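Local coordinates for outer surface protein (Bacillus cereus ATCC 14579, PDB 1X7F), which is of unknown function but probably acts as a 6-phospho-N-acetylmuramidase, cleaving glycosides of phosphorylated muramic acid, at residues I47-A51 and H82-M88; K42-Y46 and N251-S255. All blocks are in the same frame, centred on the assembly; numbering follows the deposited sequence.

Contact 1 (I47-A51 and H82-M88); sequences ISAAA and HAKDNNM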
loop_
_atom_site.group_PDB
_atom_site.type_symbol
_atom_site.label_atom_id
_atom_site.label_comp_id
_atom_site.label_asym_id
_atom_site.label_seq_id
_atom_site.Cartn_x
_atom_site.Cartn_y
_atom_site.Cartn_z
ATOM N N ILE A 47 15.773 11.643 -3.167
ATOM C CA ILE A 47 14.628 12.299 -3.788
ATOM C C ILE A 47 14.676 12.087 -5.302
ATOM O O ILE A 47 13.666 11.734 -5.912
ATOM C CB ILE A 47 14.625 13.817 -3.430
ATOM C CG1 ILE A 47 14.220 14.039 -1.962
ATOM C CG2 ILE A 47 13.734 14.637 -4.391
ATOM C CD1 ILE A 47 14.556 15.457 -1.445
ATOM N N SER A 48 15.854 12.296 -5.902
ATOM C CA SER A 48 16.048 12.054 -7.335
ATOM C C SER A 48 15.764 10.591 -7.718
ATOM O O SER A 48 15.070 10.338 -8.702
ATOM C CB SER A 48 17.461 12.457 -7.771
ATOM O OG SER A 48 17.573 13.866 -7.906
ATOM N N ALA A 49 16.322 9.658 -6.939
ATOM C CA ALA A 49 16.123 8.218 -7.099
ATOM C C ALA A 49 14.653 7.819 -7.009
ATOM O O ALA A 49 14.161 7.101 -7.866
ATOM C CB ALA A 49 16.945 7.429 -6.043
ATOM N N ALA A 50 13.959 8.281 -5.971
ATOM C CA ALA A 50 12.537 7.965 -5.785
ATOM C C ALA A 50 11.649 8.544 -6.899
ATOM O O ALA A 50 10.642 7.937 -7.276
ATOM C CB ALA A 50 12.060 8.428 -4.413
ATOM N N ALA A 51 12.046 9.704 -7.422
ATOM C CA ALA A 51 11.338 10.401 -8.500
ATOM C C ALA A 51 11.332 9.636 -9.808
ATOM O O ALA A 51 10.357 9.714 -10.554
ATOM C CB ALA A 51 11.927 11.807 -8.730
ATOM N N HIS A 82 14.555 21.060 -3.890
ATOM C CA HIS A 82 14.898 19.952 -4.758
ATOM C C HIS A 82 13.686 19.024 -4.894
ATOM O O HIS A 82 13.371 18.573 -5.994
ATOM C CB HIS A 82 16.112 19.211 -4.207
ATOM C CG HIS A 82 16.681 18.201 -5.150
ATOM N ND1 HIS A 82 16.475 16.844 -5.000
ATOM C CD2 HIS A 82 17.444 18.350 -6.259
ATOM C CE1 HIS A 82 17.090 16.202 -5.976
ATOM N NE2 HIS A 82 17.688 17.092 -6.751
ATOM N N ALA A 83 12.996 18.785 -3.778
ATOM C CA ALA A 83 11.748 18.022 -3.759
ATOM C C ALA A 83 10.656 18.637 -4.636
ATOM O O ALA A 83 9.999 17.924 -5.394
ATOM C CB ALA A 83 11.252 17.865 -2.345
ATOM N N LYS A 84 10.464 19.949 -4.526
ATOM C CA LYS A 84 9.447 20.658 -5.311
ATOM C C LYS A 84 9.777 20.731 -6.815
ATOM O O LYS A 84 8.869 20.792 -7.642
ATOM C CB LYS A 84 9.161 22.054 -4.723
ATOM C CG LYS A 84 10.124 23.150 -5.140
ATOM C CD LYS A 84 9.866 24.473 -4.398
ATOM C CE LYS A 84 9.009 25.447 -5.209
ATOM N NZ LYS A 84 9.780 26.071 -6.314
ATOM N N ASP A 85 11.069 20.723 -7.153
ATOM C CA ASP A 85 11.520 20.661 -8.547
ATOM C C ASP A 85 11.224 19.283 -9.144
ATOM O O ASP A 85 11.087 19.140 -10.365
ATOM C CB ASP A 85 13.021 20.940 -8.656
ATOM C CG ASP A 85 13.381 22.376 -8.336
ATOM O OD1 ASP A 85 12.581 23.296 -8.626
ATOM O OD2 ASP A 85 14.464 22.679 -7.793
ATOM N N ASN A 86 11.141 18.277 -8.273
ATOM C CA ASN A 86 10.810 16.916 -8.676
ATOM C C ASN A 86 9.357 16.563 -8.373
ATOM O O ASN A 86 9.024 15.394 -8.164
ATOM C CB ASN A 86 11.784 15.915 -8.045
ATOM C CG ASN A 86 13.127 15.887 -8.762
ATOM O OD1 ASN A 86 13.268 15.278 -9.831
ATOM N ND2 ASN A 86 14.120 16.551 -8.182
ATOM N N ASN A 87 8.511 17.594 -8.352
ATOM C CA ASN A 87 7.055 17.466 -8.189
ATOM C C ASN A 87 6.600 16.583 -7.012
ATOM O O ASN A 87 5.673 15.770 -7.128
ATOM C CB ASN A 87 6.404 17.055 -9.522
ATOM C CG ASN A 87 6.864 17.925 -10.695
ATOM O OD1 ASN A 87 7.561 17.453 -11.595
ATOM N ND2 ASN A 87 6.496 19.204 -10.672
ATOM N N MET A 88 7.258 16.761 -5.870
ATOM C CA MET A 88 6.965 15.962 -4.684
ATOM C C MET A 88 6.286 16.790 -3.607
ATOM O O MET A 88 6.760 17.863 -3.241
ATOM C CB MET A 88 8.234 15.316 -4.127
ATOM C CG MET A 88 8.989 14.479 -5.129
ATOM S SD MET A 88 9.554 12.966 -4.374
ATOM C CE MET A 88 10.831 12.521 -5.526
HETATM O O HOH W 1 16.012 14.638 -10.027
#

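Contact 2 (K42-Y46 and N251-S255); sequences KDMAY and NAYAS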
loop_
_atom_site.group_PDB
_atom_site.type_symbol
_atom_site.label_atom_id
_atom_site.label_comp_id
_atom_site.label_asym_id
_atom_site.label_seq_id
_atom_site.Cartn_x
_atom_site.Cartn_y
_atom_site.Cartn_z
ATOM N N LYS A 42 23.034 13.206 0.060
ATOM C CA LYS A 42 22.406 11.884 -0.017
ATOM C C LYS A 42 20.882 11.934 0.061
ATOM O O LYS A 42 20.210 11.020 -0.423
ATOM C CB LYS A 42 22.966 10.943 1.055
ATOM C CG LYS A 42 24.458 10.627 0.898
ATOM C CD LYS A 42 24.819 9.307 1.581
ATOM C CE LYS A 42 24.851 9.429 3.098
ATOM N NZ LYS A 42 26.059 10.168 3.575
ATOM N N ASP A 43 20.342 12.985 0.679
ATOM C CA ASP A 43 18.889 13.178 0.746
ATOM C C ASP A 43 18.366 13.629 -0.620
ATOM O O ASP A 43 17.302 13.186 -1.068
ATOM C CB ASP A 43 18.506 14.229 1.796
ATOM C CG ASP A 43 18.519 13.693 3.221
ATOM O OD1 ASP A 43 18.346 12.465 3.435
ATOM O OD2 ASP A 43 18.680 14.459 4.198
ATOM N N MET A 44 19.114 14.530 -1.255
ATOM C CA MET A 44 18.761 15.050 -2.574
ATOM C C MET A 44 18.915 13.972 -3.641
ATOM O O MET A 44 18.065 13.841 -4.512
ATOM C CB MET A 44 19.564 16.321 -2.911
ATOM C CG MET A 44 19.119 17.533 -2.097
ATOM S SD MET A 44 19.752 19.130 -2.609
ATOM C CE MET A 44 21.483 19.033 -2.128
ATOM N N ALA A 45 19.989 13.190 -3.552
ATOM C CA ALA A 45 20.178 12.032 -4.421
ATOM C C ALA A 45 19.019 11.010 -4.292
ATOM O O ALA A 45 18.564 10.438 -5.290
ATOM C CB ALA A 45 21.531 11.381 -4.147
ATOM N N TYR A 46 18.531 10.822 -3.072
ATOM C CA TYR A 46 17.416 9.906 -2.771
ATOM C C TYR A 46 16.082 10.363 -3.359
ATOM O O TYR A 46 15.344 9.561 -3.937
ATOM C CB TYR A 46 17.281 9.775 -1.255
ATOM C CG TYR A 46 16.300 8.743 -0.739
ATOM C CD1 TYR A 46 16.348 7.419 -1.167
ATOM C CD2 TYR A 46 15.366 9.086 0.245
ATOM C CE1 TYR A 46 15.467 6.466 -0.662
ATOM C CE2 TYR A 46 14.484 8.140 0.772
ATOM C CZ TYR A 46 14.536 6.830 0.306
ATOM O OH TYR A 46 13.682 5.883 0.835
ATOM N N ASN A 251 11.158 4.402 6.837
ATOM C CA ASN A 251 12.610 4.534 7.053
ATOM C C ASN A 251 13.372 4.952 5.782
ATOM O O ASN A 251 12.838 4.850 4.684
ATOM C CB ASN A 251 13.227 3.271 7.741
ATOM C CG ASN A 251 12.730 1.927 7.144
ATOM O OD1 ASN A 251 13.107 0.852 7.623
ATOM N ND2 ASN A 251 11.902 1.987 6.118
ATOM N N ALA A 252 14.619 5.409 5.940
ATOM C CA ALA A 252 15.474 5.836 4.804
ATOM C C ALA A 252 16.844 5.169 4.916
ATOM O O ALA A 252 17.299 4.928 6.025
ATOM C CB ALA A 252 15.633 7.368 4.797
ATOM N N TYR A 253 17.525 4.859 3.810
ATOM C CA TYR A 253 17.064 5.042 2.434
ATOM C C TYR A 253 16.675 3.680 1.915
ATOM O O TYR A 253 17.437 2.713 2.084
ATOM C CB TYR A 253 18.218 5.558 1.564
ATOM C CG TYR A 253 18.772 6.884 2.005
ATOM C CD1 TYR A 253 20.059 6.992 2.555
ATOM C CD2 TYR A 253 18.000 8.037 1.900
ATOM C CE1 TYR A 253 20.552 8.230 2.973
ATOM C CE2 TYR A 253 18.479 9.263 2.310
ATOM C CZ TYR A 253 19.745 9.358 2.839
ATOM O OH TYR A 253 20.176 10.599 3.229
ATOM N N ALA A 254 15.513 3.589 1.269
ATOM C CA ALA A 254 15.153 2.369 0.562
ATOM C C ALA A 254 16.159 2.198 -0.571
ATOM O O ALA A 254 16.662 3.189 -1.113
ATOM C CB ALA A 254 13.711 2.444 0.021
ATOM N N SER A 255 16.478 0.949 -0.905
ATOM C CA SER A 255 17.379 0.670 -2.020
ATOM C C SER A 255 16.756 1.018 -3.374
ATOM O O SER A 255 15.525 1.109 -3.517
ATOM C CB SER A 255 17.812 -0.794 -2.018
ATOM O OG SER A 255 16.720 -1.649 -2.339
HETATM O O HOH W 2 12.297 6.862 2.938
#

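Contact 1 (I47-A51 and H82-M88)
Ile47 packs against His82 and Ala83 where two neighbouring outer helices of the (beta/alpha)8 barrel, 40-51 and 74-85, lie side by side over the parallel sheet. The methyl CG2 of Ile47, turned anti to the backbone N by the first torsion, meets ND1 of His82 at 3.6 Å and also faces the end of Met88. The other branch carries CD1 to 4.2 Å from CB of Ala83, and both residues rest on Ile58 of strand 55-62, so this side of the contact is buried. Ser48, one residue on, turns to the polar flank: its OG sits at the rim of the His82 imidazole, near the ring plane and 3.1 Å from CE1. The same OG is linked through a water, 2.7 Å away, to OD1 of Asn86, to which the water donates at 2.8 Å. The amide of Asn86 is fixed at its other end, since ND2 lies over one face of the His82 ring and gives a hydrogen bond of 3.1 Å to the carbonyl O of His82 in the last helical turn. Ala50 adds a looser apolar touch to Met88. Ala51, last of the segment, points its CB at Asn86 and Met88, where helix 74-85 ends in a Schellman motif with Asn87 at positive phi. Past this turn Met88 points back at helix 40-51, touching Ile58 as well. Its chain bends at chi2 (-138°), bringing CE 3.5 Å from CB of Ala51 and 3.0 Å from O of Ile47, so close that the methyl's exact place is doubtful.

Contact 2 (K42-Y46 and N251-S255)
Tyr46 and Tyr253 form the apolar centre, a T-shaped pair in which the edge of Tyr253 is directed at a face of Tyr46. The ring planes are 64° apart and the centroids 4.7 Å; CD2 of Tyr253 stands above the Tyr46 face toward its rim, 3.2 Å from CG of Tyr46. CB of Tyr253 lies over the same ring as a CH-pi contact, 4.0 Å from its centroid. Tyr46 reaches out from helix 40-51 because CG is anti to its backbone N (chi1 -173°), and Ile31 and Leu33 of strand 28-33 also pack on it. A cis peptide joins Ala252 to Tyr253 in the loop that follows strand 246-249, the eighth of the (beta/alpha)8 barrel.

Farther out, the Tyr46 hydroxyl accepts a nearly straight hydrogen bond from Ala254 N (3.0 Å, 167°). It also shares a water with Asn251 O, the water lying 2.7 Å from Tyr46 OH in the plane of the ring. At the opposite end of the pair, Tyr253 OH donates to Asp43 OD1 over 2.6 Å, arriving from above the carboxylate plane, and is bonded to Ser38 OG as well. CB of Lys42 leans on this hydroxyl. Each tyrosine thus stacks through its ring while its hydroxyl grips the other segment, an arrangement that ties the loop and its cis peptide to the first barrel helix at two separate points.

Helix 40-51 serves both contacts: its first half meets the loop 251-255 and its second half the neighbouring helix 74-85. The two sites thus tie this helix to helix 74-85, which follows strand 55-62, and to the loop after strand 246-249; those strands flank strand 28-33 in the sheet. Their centres are 11 Å apart, and they touch where His82 CE1 comes 2.9 Å from Met44 O. Contact 2 is the more buried and relies on aromatic rings with direct hydrogen bonds between the segments. Contact 1 is only partly buried; an isoleucine, alanines and a methionine pack on its sheet side, while its outer flank is joined through a water.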